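Local coordinates for protein oligogalacturonate lyase (Vibrio parahaemolyticus RIMD 2210633, PDB 3C5M) that probably cleaves oligogalacturonides, fragments of pectin, by a lyase reaction, using a seven-bladed beta-propeller that holds a manganese ion, at residues 5-10 with 61-66; 50-55 with 70-75; 181-186 with 201-206. One frame throughout, in Å; residues are numbered along the deposited sequence.

From the N terminus, residues 5-10 lay down an edge strand of an antiparallel propeller blade and meet residues 61-66 only after some 50 intervening residues. Contact 2 opens at residues 50-55, contact 1 closes at 61-66, and contact 2 closes at 70-75, so the two cross along the chain. Their centres lie about 3 Å apart, and both lie in the sheet of strands 6-8, 71-74, 61-66 and 49-54, each reaching across one intervening strand. Contact 3 comes later and in series, closing a connection of 14 residues that contains strand 190-196. It joins two successive blades on the opposite side of the chain's centre, about 36 Å from contact 1 and about 33 Å from contact 2, centre to centre.

Contact 1: residues 5-10 with 61-66; sequences DVITLN and NYYLLN
Leu-9 and Leu-65 form the compact end of this contact, where two buried leucines meet by single methyl groups: CD1 of Leu-9 lies 3.6 Å from CD1 of Leu-65. The two side chains cross obliquely. Leu-65 bridges the distance because its CG stands anti to the backbone N (chi1 176°), which sends the branch over to residues 5-10.

Towards Asp-5 the packing is more open. Ile-7 brings its CD1 methyl obliquely to the Tyr-63 ring, 3.9 Å from CE1 of Tyr-63, and the two side chains cross at about a right angle. Ile-7 is partly open to solvent, although Phe-56 lies beside it and also sets its ring edge-to-face with Tyr-63. On the other face of the outer strand, Val-6 and Thr-8 point away from residues 61-66 and are exposed.

The backbones themselves are not paired. Strand 71-74 runs between them, and Ile-7 shares backbone hydrogen bonding with Ala-72. Apolar side chains thus reach across the intervening strand 71-74 to a second neighbour, on one face of the antiparallel sheet that makes a blade of a seven-bladed beta-propeller.

Contact 2: residues 50-55 with 70-75; sequences LLFAGD and QQAVQL
Leu-51 and Leu-75 supply the purely aliphatic part of this contact, in which the CD1 methyl of Leu-51 meets the CD2 methyl of Leu-75. A first torsion of 176° swings the Leu-51 branch to the carbonyl side and so to its partner, and the two side chains lie at a slant to one another. Phe-95, from the strand 94-99 of the next sheet, packs against both leucines, so this pair faces the adjoining blade.

The second kind of interaction is aromatic against aliphatic. Ala-72 sets its CB at the edge of the Phe-52 ring, near the ring plane and 4.3 Å from CE2 of Phe-52. The methyl therefore abuts the rim of the ring and does not lie over its face. All four residues are buried. This is the layout of a propeller blade: strands 49-54 and 71-74 flank strand 61-66, and their side chains meet across it, the leucines on one side of the sheet, with Leu-75 coming just after the end of its strand, and the phenylalanine with the alanine on the other. Phe-52 also leans on Leu-65 of that central strand, and its side chain lies about 11 Å from that of the manganese ligand His-355.

Among the polar links nearby, backbone hydrogen bonds join Phe-52 with Tyr-63 and Gly-54 with Asn-61, while Asp-55 OD2 makes a salt bridge with Arg-60 NE.

Contact 3: residues 181-186 with 201-206; sequences EVIHQD and STVGFC
Residues 181-186 and 201-206 belong to different sheets, and the CA atoms of Ile-183 and Val-203 are 9.5 Å apart. A classic beta bulge at Ile-183 and His-184, which both face Leu-170, turns these two consecutive side chains toward the other strand. That irregularity explains how neighbouring residues can serve the same interface.

His-184 and Phe-205 make the aromatic half of the contact. The imidazole, carried outward by an extended first torsion (chi1 179°), brings CD2 of His-184 to 3.9 Å from CZ of Phe-205, and NE2 lies beside the same corner of the phenyl ring. Ring centroids are 5.1 Å apart, and the rings meet obliquely, planes inclined at 38°. Phe-205 is buried, whereas His-184 keeps some exposure to solvent.

The aliphatic half is looser. CD1 of Ile-183 ends 4.3 Å from CG1 of Val-203, and both residues are buried.

Strand 180-186 is the outermost strand of one propeller blade, and strand 202-207 lies second in the next, behind its first strand, 190-196. Phe-205 packs between the blades, against Leu-170 of strand 168-174 and Leu-190 of strand 190-196, while its ring meets that of Trp-219 on strand 219-222.

Contact 1: residues 5-10 with 61-66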
loop_
_atom_site.group_PDB
_atom_site.type_symbol
_atom_site.label_atom_id
_atom_site.label_comp_id
_atom_site.label_asym_id
_atom_site.label_seq_id
_atom_site.Cartn_x
_atom_site.Cartn_y
_atom_site.Cartn_z
ATOM N N ASP A 5 7.407 -25.038 -5.539
ATOM C CA ASP A 5 8.548 -25.001 -6.448
ATOM C C ASP A 5 9.514 -23.882 -6.093
ATOM O O ASP A 5 9.156 -22.914 -5.418
ATOM C CB ASP A 5 8.098 -24.821 -7.900
ATOM C CG ASP A 5 7.296 -25.997 -8.411
ATOM O OD1 ASP A 5 7.492 -27.126 -7.903
ATOM O OD2 ASP A 5 6.480 -25.794 -9.333
ATOM N N VAL A 6 10.746 -24.020 -6.568
ATOM C CA VAL A 6 11.782 -23.039 -6.307
ATOM C C VAL A 6 12.361 -22.515 -7.605
ATOM O O VAL A 6 12.484 -23.255 -8.579
ATOM C CB VAL A 6 12.910 -23.660 -5.495
ATOM C CG1 VAL A 6 13.981 -22.624 -5.220
ATOM C CG2 VAL A 6 12.356 -24.224 -4.211
ATOM N N ILE A 7 12.704 -21.232 -7.628
ATOM C CA ILE A 7 13.295 -20.641 -8.822
ATOM C C ILE A 7 14.535 -19.856 -8.440
ATOM O O ILE A 7 14.523 -19.083 -7.485
ATOM C CB ILE A 7 12.307 -19.701 -9.556
ATOM C CG1 ILE A 7 11.750 -18.662 -8.589
ATOM C CG2 ILE A 7 11.178 -20.501 -10.171
ATOM C CD1 ILE A 7 10.774 -17.713 -9.251
ATOM N N THR A 8 15.615 -20.077 -9.172
ATOM C CA THR A 8 16.852 -19.366 -8.895
ATOM C C THR A 8 16.931 -18.119 -9.781
ATOM O O THR A 8 16.837 -18.209 -11.002
ATOM C CB THR A 8 18.053 -20.285 -9.131
ATOM O OG1 THR A 8 17.969 -21.399 -8.228
ATOM C CG2 THR A 8 19.350 -19.538 -8.882
ATOM N N LEU A 9 17.089 -16.957 -9.155
ATOM C CA LEU A 9 17.138 -15.684 -9.871
ATOM C C LEU A 9 18.535 -15.099 -9.975
ATOM O O LEU A 9 19.438 -15.491 -9.236
ATOM C CB LEU A 9 16.227 -14.660 -9.179
ATOM C CG LEU A 9 14.781 -15.082 -8.921
ATOM C CD1 LEU A 9 14.069 -13.991 -8.153
ATOM C CD2 LEU A 9 14.078 -15.358 -10.244
ATOM N N ASN A 10 18.694 -14.150 -10.896
ATOM C CA ASN A 10 19.967 -13.459 -11.121
ATOM C C ASN A 10 19.812 -12.002 -10.719
ATOM O O ASN A 10 18.905 -11.322 -11.199
ATOM C CB ASN A 10 20.352 -13.532 -12.602
ATOM C CG ASN A 10 21.042 -14.830 -12.956
ATOM O OD1 ASN A 10 20.734 -15.885 -12.396
ATOM N ND2 ASN A 10 21.973 -14.766 -13.896
ATOM N N ASN A 61 0.993 -15.149 -9.193
ATOM C CA ASN A 61 1.020 -15.777 -7.850
ATOM C C ASN A 61 2.036 -15.138 -6.889
ATOM O O ASN A 61 2.843 -14.318 -7.298
ATOM C CB ASN A 61 1.387 -17.258 -7.953
ATOM C CG ASN A 61 0.386 -18.056 -8.757
ATOM O OD1 ASN A 61 -0.822 -17.993 -8.496
ATOM N ND2 ASN A 61 0.882 -18.826 -9.737
ATOM N N TYR A 62 2.023 -15.552 -5.622
ATOM C CA TYR A 62 2.941 -15.022 -4.614
ATOM C C TYR A 62 4.215 -15.832 -4.447
ATOM O O TYR A 62 4.200 -17.075 -4.435
ATOM C CB TYR A 62 2.255 -14.956 -3.253
ATOM C CG TYR A 62 1.413 -13.733 -3.048
ATOM C CD1 TYR A 62 2.002 -12.494 -2.809
ATOM C CD2 TYR A 62 0.036 -13.811 -3.090
ATOM C CE1 TYR A 62 1.233 -11.363 -2.612
ATOM C CE2 TYR A 62 -0.738 -12.698 -2.895
ATOM C CZ TYR A 62 -0.144 -11.475 -2.650
ATOM O OH TYR A 62 -0.935 -10.379 -2.387
ATOM N N TYR A 63 5.328 -15.128 -4.290
ATOM C CA TYR A 63 6.607 -15.806 -4.089
ATOM C C TYR A 63 7.290 -15.222 -2.855
ATOM O O TYR A 63 6.917 -14.153 -2.382
ATOM C CB TYR A 63 7.495 -15.626 -5.332
ATOM C CG TYR A 63 7.020 -16.411 -6.555
ATOM C CD1 TYR A 63 7.586 -17.647 -6.881
ATOM C CD2 TYR A 63 5.960 -15.941 -7.348
ATOM C CE1 TYR A 63 7.111 -18.396 -7.962
ATOM C CE2 TYR A 63 5.471 -16.683 -8.427
ATOM C CZ TYR A 63 6.052 -17.911 -8.728
ATOM O OH TYR A 63 5.557 -18.659 -9.775
ATOM N N LEU A 64 8.248 -15.958 -2.306
ATOM C CA LEU A 64 9.018 -15.483 -1.167
ATOM C C LEU A 64 10.441 -15.578 -1.680
ATOM O O LEU A 64 10.920 -16.667 -1.972
ATOM C CB LEU A 64 8.863 -16.388 0.061
ATOM C CG LEU A 64 9.532 -15.806 1.317
ATOM C CD1 LEU A 64 8.738 -14.599 1.776
ATOM C CD2 LEU A 64 9.607 -16.846 2.419
ATOM N N LEU A 65 11.096 -14.434 -1.820
ATOM C CA LEU A 65 12.457 -14.378 -2.316
ATOM C C LEU A 65 13.440 -14.314 -1.168
ATOM O O LEU A 65 13.241 -13.570 -0.207
ATOM C CB LEU A 65 12.645 -13.147 -3.210
ATOM C CG LEU A 65 14.058 -12.885 -3.743
ATOM C CD1 LEU A 65 14.511 -14.060 -4.583
ATOM C CD2 LEU A 65 14.083 -11.599 -4.576
ATOM N N ASN A 66 14.502 -15.105 -1.281
ATOM C CA ASN A 66 15.568 -15.144 -0.286
ATOM C C ASN A 66 16.672 -14.233 -0.848
ATOM O O ASN A 66 17.441 -14.635 -1.714
ATOM C CB ASN A 66 16.072 -16.585 -0.139
ATOM C CG ASN A 66 16.902 -16.806 1.127
ATOM O OD1 ASN A 66 17.036 -17.936 1.594
ATOM N ND2 ASN A 66 17.472 -15.730 1.677
#

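Contact 2: residues 50-55 with 70-75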
loop_
_atom_site.group_PDB
_atom_site.type_symbol
_atom_site.label_atom_id
_atom_site.label_comp_id
_atom_site.label_asym_id
_atom_site.label_seq_id
_atom_site.Cartn_x
_atom_site.Cartn_y
_atom_site.Cartn_z
ATOM N N LEU A 50 11.754 -11.664 1.061
ATOM C CA LEU A 50 10.873 -10.682 0.455
ATOM C C LEU A 50 9.655 -11.340 -0.161
ATOM O O LEU A 50 9.755 -12.375 -0.812
ATOM C CB LEU A 50 11.614 -9.895 -0.629
ATOM C CG LEU A 50 10.762 -8.999 -1.538
ATOM C CD1 LEU A 50 10.187 -7.788 -0.792
ATOM C CD2 LEU A 50 11.630 -8.550 -2.678
ATOM N N LEU A 51 8.493 -10.737 0.042
ATOM C CA LEU A 51 7.266 -11.271 -0.517
ATOM C C LEU A 51 6.973 -10.456 -1.770
ATOM O O LEU A 51 7.098 -9.235 -1.753
ATOM C CB LEU A 51 6.137 -11.120 0.506
ATOM C CG LEU A 51 4.718 -11.529 0.128
ATOM C CD1 LEU A 51 4.607 -13.046 0.010
ATOM C CD2 LEU A 51 3.753 -10.987 1.183
ATOM N N PHE A 52 6.593 -11.127 -2.857
ATOM C CA PHE A 52 6.281 -10.438 -4.121
ATOM C C PHE A 52 5.465 -11.342 -5.039
ATOM O O PHE A 52 5.212 -12.492 -4.707
ATOM C CB PHE A 52 7.581 -9.992 -4.819
ATOM C CG PHE A 52 8.336 -11.113 -5.497
ATOM C CD1 PHE A 52 8.166 -11.364 -6.862
ATOM C CD2 PHE A 52 9.205 -11.923 -4.773
ATOM C CE1 PHE A 52 8.850 -12.410 -7.494
ATOM C CE2 PHE A 52 9.894 -12.975 -5.394
ATOM C CZ PHE A 52 9.714 -13.217 -6.757
ATOM N N ALA A 53 5.055 -10.823 -6.189
ATOM C CA ALA A 53 4.261 -11.598 -7.131
ATOM C C ALA A 53 4.925 -11.678 -8.506
ATOM O O ALA A 53 5.650 -10.757 -8.907
ATOM C CB ALA A 53 2.882 -10.978 -7.267
ATOM N N GLY A 54 4.671 -12.773 -9.223
ATOM C CA GLY A 54 5.233 -12.947 -10.557
ATOM C C GLY A 54 4.469 -13.985 -11.352
ATOM O O GLY A 54 3.665 -14.731 -10.779
ATOM N N ASP A 55 4.714 -14.056 -12.660
ATOM C CA ASP A 55 4.019 -15.027 -13.517
ATOM C C ASP A 55 4.827 -16.266 -13.877
ATOM O O ASP A 55 4.519 -16.935 -14.855
ATOM C CB ASP A 55 3.552 -14.352 -14.803
ATOM C CG ASP A 55 2.634 -13.173 -14.541
ATOM O OD1 ASP A 55 2.109 -12.573 -15.512
ATOM O OD2 ASP A 55 2.437 -12.844 -13.353
ATOM N N GLN A 70 19.088 -15.873 -3.450
ATOM C CA GLN A 70 18.588 -15.560 -4.762
ATOM C C GLN A 70 17.610 -16.603 -5.244
ATOM O O GLN A 70 17.373 -16.723 -6.440
ATOM C CB GLN A 70 19.738 -15.403 -5.745
ATOM C CG GLN A 70 20.580 -14.196 -5.410
ATOM C CD GLN A 70 21.547 -13.838 -6.496
ATOM O OE1 GLN A 70 22.212 -12.819 -6.421
ATOM N NE2 GLN A 70 21.630 -14.674 -7.519
ATOM N N GLN A 71 17.038 -17.357 -4.308
ATOM C CA GLN A 71 16.048 -18.379 -4.646
ATOM C C GLN A 71 14.677 -17.973 -4.130
ATOM O O GLN A 71 14.543 -17.466 -3.020
ATOM C CB GLN A 71 16.448 -19.729 -4.062
ATOM C CG GLN A 71 17.734 -20.241 -4.654
ATOM C CD GLN A 71 18.083 -21.615 -4.159
ATOM O OE1 GLN A 71 17.948 -21.905 -2.967
ATOM N NE2 GLN A 71 18.548 -22.475 -5.069
ATOM N N ALA A 72 13.662 -18.182 -4.951
ATOM C CA ALA A 72 12.306 -17.829 -4.583
ATOM C C ALA A 72 11.432 -19.066 -4.614
ATOM O O ALA A 72 11.533 -19.890 -5.525
ATOM C CB ALA A 72 11.766 -16.793 -5.555
ATOM N N VAL A 73 10.565 -19.198 -3.621
ATOM C CA VAL A 73 9.669 -20.343 -3.569
ATOM C C VAL A 73 8.250 -19.875 -3.878
ATOM O O VAL A 73 7.844 -18.787 -3.475
ATOM C CB VAL A 73 9.727 -21.024 -2.180
ATOM C CG1 VAL A 73 9.524 -19.999 -1.076
ATOM C CG2 VAL A 73 8.662 -22.100 -2.093
ATOM N N GLN A 74 7.514 -20.694 -4.617
ATOM C CA GLN A 74 6.150 -20.350 -4.964
ATOM C C GLN A 74 5.268 -20.574 -3.740
ATOM O O GLN A 74 5.192 -21.677 -3.209
ATOM C CB GLN A 74 5.662 -21.208 -6.132
ATOM C CG GLN A 74 4.600 -20.545 -6.999
ATOM C CD GLN A 74 4.050 -21.476 -8.078
ATOM O OE1 GLN A 74 4.802 -22.220 -8.731
ATOM N NE2 GLN A 74 2.733 -21.433 -8.275
ATOM N N LEU A 75 4.609 -19.507 -3.296
ATOM C CA LEU A 75 3.738 -19.536 -2.125
ATOM C C LEU A 75 2.329 -19.986 -2.451
ATOM O O LEU A 75 1.752 -20.806 -1.734
ATOM C CB LEU A 75 3.691 -18.141 -1.490
ATOM C CG LEU A 75 4.658 -17.846 -0.351
ATOM C CD1 LEU A 75 5.945 -18.624 -0.518
ATOM C CD2 LEU A 75 4.911 -16.360 -0.282
#

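Contact 3: residues 181-186 with 201-206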
loop_
_atom_site.group_PDB
_atom_site.type_symbol
_atom_site.label_atom_id
_atom_site.label_comp_id
_atom_site.label_asym_id
_atom_site.label_seq_id
_atom_site.Cartn_x
_atom_site.Cartn_y
_atom_site.Cartn_z
ATOM N N GLU A 181 -17.133 -8.666 13.093
ATOM C CA GLU A 181 -17.777 -7.735 13.999
ATOM C C GLU A 181 -17.864 -6.366 13.337
ATOM O O GLU A 181 -16.854 -5.687 13.180
ATOM C CB GLU A 181 -16.955 -7.647 15.276
ATOM C CG GLU A 181 -17.636 -6.911 16.391
ATOM C CD GLU A 181 -16.727 -6.734 17.579
ATOM O OE1 GLU A 181 -15.850 -5.840 17.532
ATOM O OE2 GLU A 181 -16.875 -7.501 18.557
ATOM N N VAL A 182 -19.064 -5.961 12.939
ATOM C CA VAL A 182 -19.231 -4.665 12.287
ATOM C C VAL A 182 -18.931 -3.538 13.273
ATOM O O VAL A 182 -19.696 -3.320 14.204
ATOM C CB VAL A 182 -20.670 -4.486 11.758
ATOM C CG1 VAL A 182 -20.806 -3.139 11.079
ATOM C CG2 VAL A 182 -21.006 -5.593 10.783
ATOM N N ILE A 183 -17.827 -2.818 13.077
ATOM C CA ILE A 183 -17.487 -1.733 13.995
ATOM C C ILE A 183 -17.998 -0.377 13.539
ATOM O O ILE A 183 -17.900 0.602 14.272
ATOM C CB ILE A 183 -15.961 -1.614 14.236
ATOM C CG1 ILE A 183 -15.248 -1.224 12.956
ATOM C CG2 ILE A 183 -15.400 -2.932 14.747
ATOM C CD1 ILE A 183 -13.739 -1.247 13.103
ATOM N N HIS A 184 -18.543 -0.323 12.330
ATOM C CA HIS A 184 -19.070 0.922 11.790
ATOM C C HIS A 184 -19.750 0.696 10.450
ATOM O O HIS A 184 -19.179 0.076 9.570
ATOM C CB HIS A 184 -17.953 1.954 11.604
ATOM C CG HIS A 184 -18.431 3.252 11.033
ATOM N ND1 HIS A 184 -19.228 4.126 11.740
ATOM C CD2 HIS A 184 -18.302 3.780 9.794
ATOM C CE1 HIS A 184 -19.576 5.132 10.958
ATOM N NE2 HIS A 184 -19.028 4.945 9.772
ATOM N N GLN A 185 -20.970 1.198 10.296
ATOM C CA GLN A 185 -21.691 1.051 9.039
ATOM C C GLN A 185 -22.145 2.430 8.601
ATOM O O GLN A 185 -22.086 3.374 9.386
ATOM C CB GLN A 185 -22.892 0.129 9.218
ATOM C CG GLN A 185 -23.499 -0.321 7.911
ATOM C CD GLN A 185 -24.130 -1.701 8.018
ATOM O OE1 GLN A 185 -23.562 -2.615 8.624
ATOM N NE2 GLN A 185 -25.299 -1.864 7.420
ATOM N N ASP A 186 -22.599 2.562 7.362
ATOM C CA ASP A 186 -23.026 3.876 6.884
ATOM C C ASP A 186 -23.496 3.809 5.433
ATOM O O ASP A 186 -23.056 2.954 4.661
ATOM C CB ASP A 186 -21.861 4.873 7.012
ATOM C CG ASP A 186 -22.304 6.321 6.910
ATOM O OD1 ASP A 186 -21.428 7.219 7.013
ATOM O OD2 ASP A 186 -23.518 6.561 6.728
ATOM N N SER A 201 -6.944 0.082 19.472
ATOM C CA SER A 201 -8.040 0.956 19.841
ATOM C C SER A 201 -8.542 1.813 18.682
ATOM O O SER A 201 -9.751 1.954 18.473
ATOM C CB SER A 201 -7.600 1.878 20.970
ATOM O OG SER A 201 -8.510 2.954 21.107
ATOM N N THR A 202 -7.592 2.377 17.941
ATOM C CA THR A 202 -7.862 3.266 16.813
ATOM C C THR A 202 -7.839 2.596 15.436
ATOM O O THR A 202 -6.946 1.818 15.140
ATOM C CB THR A 202 -6.833 4.397 16.797
ATOM O OG1 THR A 202 -6.663 4.894 18.130
ATOM C CG2 THR A 202 -7.290 5.521 15.881
ATOM N N VAL A 203 -8.807 2.933 14.594
ATOM C CA VAL A 203 -8.907 2.374 13.247
ATOM C C VAL A 203 -9.266 3.486 12.260
ATOM O O VAL A 203 -10.384 3.982 12.271
ATOM C CB VAL A 203 -10.010 1.288 13.181
ATOM C CG1 VAL A 203 -10.120 0.737 11.776
ATOM C CG2 VAL A 203 -9.711 0.169 14.172
ATOM N N GLY A 204 -8.325 3.882 11.410
ATOM C CA GLY A 204 -8.619 4.940 10.460
ATOM C C GLY A 204 -9.233 4.441 9.166
ATOM O O GLY A 204 -8.818 3.414 8.634
ATOM N N PHE A 205 -10.237 5.156 8.666
ATOM C CA PHE A 205 -10.901 4.805 7.410
ATOM C C PHE A 205 -11.178 6.110 6.702
ATOM O O PHE A 205 -10.690 7.150 7.130
ATOM C CB PHE A 205 -12.202 4.026 7.652
ATOM C CG PHE A 205 -13.318 4.842 8.243
ATOM C CD1 PHE A 205 -14.365 5.298 7.447
ATOM C CD2 PHE A 205 -13.335 5.140 9.604
ATOM C CE1 PHE A 205 -15.410 6.035 7.997
ATOM C CE2 PHE A 205 -14.377 5.879 10.161
ATOM C CZ PHE A 205 -15.418 6.328 9.360
ATOM N N CYS A 206 -11.957 6.084 5.632
ATOM C CA CYS A 206 -12.216 7.323 4.914
ATOM C C CYS A 206 -13.413 7.231 4.001
ATOM O O CYS A 206 -13.923 6.147 3.741
ATOM C CB CYS A 206 -11.023 7.658 4.041
ATOM S SG CYS A 206 -10.962 6.592 2.558
#